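Sulfite dehydrogenase (Paracoccus pantotrophus, PDB 2XTS) probably oxidises protein-bound sulfane sulfur at a molybdenum-molybdopterin site and passes the electrons to heme c, as the molybdohemo-enzyme SoxCD. Local coordinates at residues L203-V215 with G220-I232. Numbering follows the deposited sequence. Where two conformers were deposited one is given.
With MTE (phosphonic acidmono-(2-amino-5,6-dimercapto-4-oxo-3,7,8a,9,10,10a-hexahydro-4H-8-oxa-1,3,9,10-tetraaza-anthracen-7-ylmethyl)ester), chain E; 2MO (molybdenum (IV)oxide), chain F.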
loop_
_atom_site.group_PDB
_atom_site.type_symbol
_atom_site.label_atom_id
_atom_site.label_comp_id
_atom_site.label_asym_id
_atom_site.label_seq_id
_atom_site.Cartn_x
_atom_site.Cartn_y
_atom_site.Cartn_z
ATOM N N LEU A 203 6.658 7.600 -5.846
ATOM C CA LEU A 203 7.598 7.360 -4.772
ATOM C C LEU A 203 7.544 8.502 -3.764
ATOM O O LEU A 203 7.384 9.663 -4.127
ATOM C CB LEU A 203 9.006 7.346 -5.338
ATOM C CG LEU A 203 9.390 6.324 -6.399
ATOM C CD1 LEU A 203 10.778 6.518 -6.895
ATOM C CD2 LEU A 203 9.281 4.963 -5.783
ATOM N N ARG A 204 7.708 8.168 -2.491
ATOM C CA ARG A 204 7.873 9.197 -1.465
ATOM C C ARG A 204 9.228 9.891 -1.651
ATOM O O ARG A 204 10.166 9.353 -2.253
ATOM C CB ARG A 204 7.715 8.564 -0.074
ATOM C CG ARG A 204 6.376 7.904 0.157
ATOM C CD ARG A 204 5.221 8.870 -0.050
ATOM N NE ARG A 204 3.874 8.332 0.138
ATOM C CZ ARG A 204 3.257 8.261 1.320
ATOM N NH1 ARG A 204 3.902 8.540 2.445
ATOM N NH2 ARG A 204 2.002 7.842 1.381
ATOM N N LYS A 205 9.312 11.123 -1.153
ATOM C CA LYS A 205 10.538 11.894 -1.247
ATOM C C LYS A 205 11.741 11.077 -0.796
ATOM O O LYS A 205 12.761 10.979 -1.494
ATOM C CB LYS A 205 10.436 13.146 -0.394
ATOM C CG LYS A 205 11.677 14.020 -0.389
ATOM C CD LYS A 205 11.459 15.266 0.455
ATOM C CE LYS A 205 12.703 16.067 0.676
ATOM N NZ LYS A 205 12.361 17.245 1.521
ATOM N N GLU A 206 11.591 10.461 0.373
ATOM C CA GLU A 206 12.649 9.735 1.027
ATOM C C GLU A 206 12.982 8.407 0.380
ATOM O O GLU A 206 14.009 7.811 0.698
ATOM C CB GLU A 206 12.293 9.539 2.515
ATOM C CG GLU A 206 11.067 8.690 2.831
ATOM C CD GLU A 206 9.747 9.437 2.858
ATOM O OE1 GLU A 206 9.582 10.506 2.228
ATOM O OE2 GLU A 206 8.843 8.911 3.541
ATOM N N HIS A 207 12.116 7.963 -0.529
ATOM C CA HIS A 207 12.303 6.724 -1.289
ATOM C C HIS A 207 12.723 6.976 -2.735
ATOM O O HIS A 207 12.716 6.076 -3.555
ATOM C CB HIS A 207 11.047 5.855 -1.236
ATOM C CG HIS A 207 10.628 5.477 0.152
ATOM N ND1 HIS A 207 9.303 5.396 0.536
ATOM C CD2 HIS A 207 11.368 5.132 1.232
ATOM C CE1 HIS A 207 9.255 5.045 1.816
ATOM N NE2 HIS A 207 10.492 4.859 2.250
ATOM N N GLY A 208 13.110 8.202 -3.049
ATOM C CA GLY A 208 13.730 8.495 -4.336
ATOM C C GLY A 208 12.940 9.313 -5.336
ATOM O O GLY A 208 13.332 9.371 -6.493
ATOM N N TYR A 209 11.854 9.946 -4.912
ATOM C CA TYR A 209 11.015 10.719 -5.845
ATOM C C TYR A 209 11.851 11.619 -6.716
ATOM O O TYR A 209 12.667 12.350 -6.213
ATOM C CB TYR A 209 10.058 11.605 -5.074
ATOM C CG TYR A 209 9.127 12.465 -5.914
ATOM C CD1 TYR A 209 9.488 13.741 -6.310
ATOM C CD2 TYR A 209 7.862 12.011 -6.258
ATOM C CE1 TYR A 209 8.611 14.533 -7.035
ATOM C CE2 TYR A 209 6.975 12.796 -6.958
ATOM C CZ TYR A 209 7.358 14.052 -7.343
ATOM O OH TYR A 209 6.484 14.857 -8.003
ATOM N N PRO A 210 11.613 11.611 -8.029
ATOM C CA PRO A 210 10.549 10.940 -8.757
ATOM C C PRO A 210 10.918 9.611 -9.426
ATOM O O PRO A 210 10.080 9.033 -10.097
ATOM C CB PRO A 210 10.158 11.983 -9.807
ATOM C CG PRO A 210 11.481 12.582 -10.154
ATOM C CD PRO A 210 12.268 12.635 -8.867
ATOM N N ALA A 211 12.141 9.118 -9.248
ATOM C CA ALA A 211 12.559 7.900 -9.902
ATOM C C ALA A 211 13.691 7.214 -9.151
ATOM O O ALA A 211 14.671 7.855 -8.758
ATOM C CB ALA A 211 12.995 8.212 -11.364
ATOM N N ARG A 212 13.573 5.898 -8.977
ATOM C CA ARG A 212 14.607 5.074 -8.352
ATOM C C ARG A 212 14.824 3.807 -9.160
ATOM O O ARG A 212 13.939 3.389 -9.905
ATOM C CB ARG A 212 14.254 4.692 -6.907
ATOM C CG ARG A 212 13.242 3.545 -6.795
ATOM C CD ARG A 212 12.974 3.147 -5.364
ATOM N NE ARG A 212 14.208 2.755 -4.685
ATOM C CZ ARG A 212 14.345 2.715 -3.366
ATOM N NH1 ARG A 212 13.292 2.838 -2.570
ATOM N NH2 ARG A 212 15.537 2.467 -2.834
ATOM N N LEU A 213 15.963 3.154 -8.950
ATOM C CA LEU A 213 16.105 1.789 -9.396
ATOM C C LEU A 213 15.483 0.798 -8.434
ATOM O O LEU A 213 15.597 0.945 -7.222
ATOM C CB LEU A 213 17.580 1.426 -9.583
ATOM C CG LEU A 213 18.349 2.256 -10.610
ATOM C CD1 LEU A 213 19.773 1.723 -10.804
ATOM C CD2 LEU A 213 17.610 2.318 -11.946
ATOM N N VAL A 214 14.868 -0.217 -9.023
ATOM C CA VAL A 214 14.338 -1.395 -8.346
ATOM C C VAL A 214 15.138 -2.567 -8.903
ATOM O O VAL A 214 15.195 -2.763 -10.133
ATOM C CB VAL A 214 12.812 -1.551 -8.560
ATOM C CG1 VAL A 214 12.337 -2.916 -8.110
ATOM C CG2 VAL A 214 12.113 -0.456 -7.802
ATOM N N VAL A 215 15.827 -3.298 -8.008
ATOM C CA VAL A 215 16.813 -4.336 -8.390
ATOM C C VAL A 215 16.431 -5.644 -7.692
ATOM O O VAL A 215 16.922 -5.950 -6.599
ATOM C CB VAL A 215 18.243 -3.892 -7.993
ATOM C CG1 VAL A 215 19.273 -4.830 -8.621
ATOM C CG2 VAL A 215 18.486 -2.399 -8.363
ATOM N N GLY A 220 19.892 -3.625 -0.902
ATOM C CA GLY A 220 19.217 -2.333 -1.016
ATOM C C GLY A 220 20.108 -1.212 -1.510
ATOM O O GLY A 220 19.639 -0.279 -2.150
ATOM N N ASN A 221 21.396 -1.236 -1.166
ATOM C CA ASN A 221 22.271 -0.172 -1.633
ATOM C C ASN A 221 22.231 0.021 -3.143
ATOM O O ASN A 221 22.454 1.136 -3.628
ATOM C CB ASN A 221 23.712 -0.390 -1.150
ATOM C CG ASN A 221 24.617 0.770 -1.514
ATOM O OD1 ASN A 221 25.432 0.660 -2.441
ATOM N ND2 ASN A 221 24.409 1.920 -0.882
ATOM N N MET A 222 21.944 -1.030 -3.889
ATOM C CA MET A 222 21.966 -0.921 -5.326
ATOM C C MET A 222 20.691 -0.284 -5.875
ATOM O O MET A 222 20.635 0.043 -7.053
ATOM C CB MET A 222 22.245 -2.279 -5.916
ATOM C CG MET A 222 23.570 -2.840 -5.433
ATOM S SD MET A 222 23.905 -4.468 -6.148
ATOM C CE MET A 222 24.653 -4.026 -7.705
ATOM N N TRP A 223 19.681 -0.098 -5.011
ATOM C CA TRP A 223 18.413 0.504 -5.427
ATOM C C TRP A 223 18.580 2.023 -5.427
ATOM O O TRP A 223 18.030 2.739 -4.572
ATOM C CB TRP A 223 17.273 0.053 -4.503
ATOM C CG TRP A 223 16.936 -1.411 -4.536
ATOM C CD1 TRP A 223 17.787 -2.476 -4.450
ATOM C CD2 TRP A 223 15.627 -1.935 -4.497
ATOM N NE1 TRP A 223 17.073 -3.644 -4.445
ATOM C CE2 TRP A 223 15.736 -3.335 -4.484
ATOM C CE3 TRP A 223 14.361 -1.352 -4.570
ATOM C CZ2 TRP A 223 14.629 -4.162 -4.485
ATOM C CZ3 TRP A 223 13.266 -2.159 -4.562
ATOM C CH2 TRP A 223 13.397 -3.557 -4.518
ATOM N N VAL A 224 19.389 2.520 -6.356
ATOM C CA VAL A 224 19.794 3.916 -6.386
ATOM C C VAL A 224 18.544 4.818 -6.472
ATOM O O VAL A 224 17.718 4.674 -7.379
ATOM C CB VAL A 224 20.777 4.186 -7.551
ATOM C CG1 VAL A 224 21.141 5.670 -7.604
ATOM C CG2 VAL A 224 22.025 3.339 -7.426
ATOM N N LYS A 225 18.442 5.748 -5.533
ATOM C CA LYS A 225 17.337 6.697 -5.462
ATOM C C LYS A 225 17.685 8.006 -6.170
ATOM O O LYS A 225 18.853 8.382 -6.307
ATOM C CB LYS A 225 17.004 6.959 -3.989
ATOM C CG LYS A 225 16.379 5.796 -3.299
ATOM C CD LYS A 225 15.972 6.076 -1.853
ATOM C CE LYS A 225 17.130 6.289 -0.906
ATOM N NZ LYS A 225 16.615 6.647 0.434
ATOM N N TRP A 226 16.646 8.706 -6.610
ATOM C CA TRP A 226 16.806 9.986 -7.307
ATOM C C TRP A 226 17.776 9.799 -8.470
ATOM O O TRP A 226 18.677 10.600 -8.685
ATOM C CB TRP A 226 17.275 11.120 -6.351
ATOM C CG TRP A 226 16.577 11.134 -5.018
ATOM C CD1 TRP A 226 15.310 11.575 -4.794
ATOM C CD2 TRP A 226 17.089 10.732 -3.748
ATOM N NE1 TRP A 226 14.991 11.455 -3.468
ATOM C CE2 TRP A 226 16.064 10.929 -2.809
ATOM C CE3 TRP A 226 18.316 10.253 -3.303
ATOM C CZ2 TRP A 226 16.212 10.606 -1.468
ATOM C CZ3 TRP A 226 18.471 9.955 -1.971
ATOM C CH2 TRP A 226 17.419 10.111 -1.064
ATOM N N VAL A 227 17.599 8.712 -9.228
ATOM C CA VAL A 227 18.615 8.289 -10.185
ATOM C C VAL A 227 18.803 9.337 -11.278
ATOM O O VAL A 227 17.835 9.769 -11.894
ATOM C CB VAL A 227 18.323 6.904 -10.801
ATOM C CG1 VAL A 227 19.626 6.256 -11.281
ATOM C CG2 VAL A 227 17.742 5.980 -9.815
ATOM N N ARG A 228 20.045 9.752 -11.494
ATOM C CA ARG A 228 20.335 10.792 -12.486
ATOM C C ARG A 228 21.141 10.355 -13.690
ATOM O O ARG A 228 21.092 11.007 -14.741
ATOM C CB ARG A 228 21.049 11.986 -11.832
ATOM C CG ARG A 228 22.541 11.849 -11.704
ATOM C CD ARG A 228 23.158 13.132 -11.263
ATOM N NE ARG A 228 24.617 13.073 -11.337
ATOM C CZ ARG A 228 25.427 14.069 -10.996
ATOM N NH1 ARG A 228 24.940 15.197 -10.475
ATOM N NH2 ARG A 228 26.732 13.931 -11.168
ATOM N N ARG A 229 21.885 9.261 -13.568
ATOM C CA ARG A 229 22.773 8.865 -14.664
ATOM C C ARG A 229 23.016 7.371 -14.666
ATOM O O ARG A 229 23.189 6.758 -13.619
ATOM C CB ARG A 229 24.109 9.622 -14.598
ATOM C CG ARG A 229 25.042 9.407 -15.780
ATOM C CD ARG A 229 26.246 10.322 -15.715
ATOM N NE ARG A 229 27.221 9.862 -14.732
ATOM C CZ ARG A 229 28.104 8.886 -14.950
ATOM N NH1 ARG A 229 28.139 8.232 -16.102
ATOM N NH2 ARG A 229 28.969 8.548 -14.006
ATOM N N LEU A 230 22.960 6.805 -15.869
ATOM C CA LEU A 230 23.314 5.424 -16.187
ATOM C C LEU A 230 24.498 5.481 -17.152
ATOM O O LEU A 230 24.350 5.880 -18.311
ATOM C CB LEU A 230 22.139 4.670 -16.811
ATOM C CG LEU A 230 20.793 4.767 -16.103
ATOM C CD1 LEU A 230 19.731 4.029 -16.928
ATOM C CD2 LEU A 230 20.874 4.210 -14.677
ATOM N N GLY A 231 25.667 5.122 -16.662
ATOM C CA GLY A 231 26.889 5.135 -17.462
ATOM C C GLY A 231 27.242 3.733 -17.864
ATOM O O GLY A 231 27.211 2.826 -17.042
ATOM N N ILE A 232 27.592 3.531 -19.128
ATOM C CA ILE A 232 27.934 2.198 -19.615
ATOM C C ILE A 232 29.443 2.132 -19.797
ATOM O O ILE A 232 30.001 2.915 -20.544
ATOM C CB ILE A 232 27.232 1.892 -20.937
ATOM C CG1 ILE A 232 25.708 2.111 -20.814
ATOM C CG2 ILE A 232 27.564 0.466 -21.371
ATOM C CD1 ILE A 232 25.028 1.354 -19.662
HETATM N N1 MTE E . 20.332 6.067 -3.389
HETATM C C2 MTE E . 20.930 7.245 -3.247
HETATM N N2 MTE E . 20.949 8.093 -4.298
HETATM N N3 MTE E . 21.494 7.627 -2.086
HETATM C C4 MTE E . 21.508 6.829 -0.980
HETATM O O4 MTE E . 22.041 7.262 0.063
HETATM N N5 MTE E . 20.915 4.571 -0.059
HETATM C C6 MTE E . 20.806 3.215 -0.546
HETATM C C7 MTE E . 19.680 2.982 -1.539
HETATM N N8 MTE E . 19.726 3.973 -2.582
HETATM C C9 MTE E . 20.902 5.516 -1.069
HETATM C C10 MTE E . 20.309 5.162 -2.364
HETATM C "C1'" MTE E . 20.694 2.190 0.568
HETATM S "S1'" MTE E . 22.125 1.790 1.494
HETATM C "C2'" MTE E . 19.542 1.520 0.809
HETATM S "S2'" MTE E . 19.451 0.230 1.942
HETATM C "C3'" MTE E . 18.298 1.888 0.029
HETATM O "O3'" MTE E . 18.451 3.027 -0.834
HETATM C "C4'" MTE E . 17.172 2.238 0.984
HETATM O "O4'" MTE E . 15.974 2.502 0.239
HETATM P P MTE E . 14.821 3.291 1.027
HETATM O O1P MTE E . 14.526 2.291 2.186
HETATM O O2P MTE E . 15.347 4.574 1.581
HETATM O O3P MTE E . 13.686 3.378 0.066
HETATM MO MO 2MO F . 21.680 -0.246 2.620
HETATM O OT1 2MO F . 22.261 -1.612 1.611
HETATM O OT2 2MO F . 23.063 0.469 3.808
#
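G208 and W226 meet as hollow and bump: G208 has no side chain, and its CA makes a CH-pi contact over the face of the W226 five-membered ring, 3.5 Å from the centroid. The fit is tight, for G208 CA also packs on K225 CB, and the backbone takes a positive phi that glycine readily adopts. W226 NE1 donates to K205 O at 3.0 Å, a bent bond (138°) with the oxygen slightly out of the ring plane; this carbonyl also accepts from G208 N. On the cofactor side, W226 CE3 lies 3.5 Å from the pterin amino nitrogen N2. A leucine in place of W226 would probably cost K205 O one of its two donors and open a gap over G208 and beside the pterin amino group.

The next groove holds the R212 guanidinium, layered between K225 CG on one face and W223 CE3 on the opposite face. R212 NH2 is shared: it donates in the guanidinium plane to W223 O (3.1 Å) and, almost straight (175°), to cofactor O4'. R212 NH1 reaches phosphate O3P at 2.7 Å. K225 runs alongside, and its bend at chi3 (-68°) brings NZ within 2.9 Å of E206 O. The same NZ donates to phosphate O2P at 2.7 Å, with R74 O a further partner. Two cationic side chains thus converge on the cofactor phosphate, while K225 N donates to pterin N1 and K225 O accepts from N2.

Further along, V214 CA and V215 CB make CH-pi contacts over one face of the W223 indole, V214 CG1 meeting the rim at CZ3, while W223 NE1 hydrogen-bonds to W218 O. Backbone hydrogen bonds from V227 N to A211 O and from L213 N to V224 O join the segments. Strand 212-214 pairs with strand 193-198 in one sheet, and strand 227-233 lies between 89-93 and 168-173 in another; the contact joins these two sheets of the molybdopterin domain, with F183 of strand 181-184 packing on L213 and V215.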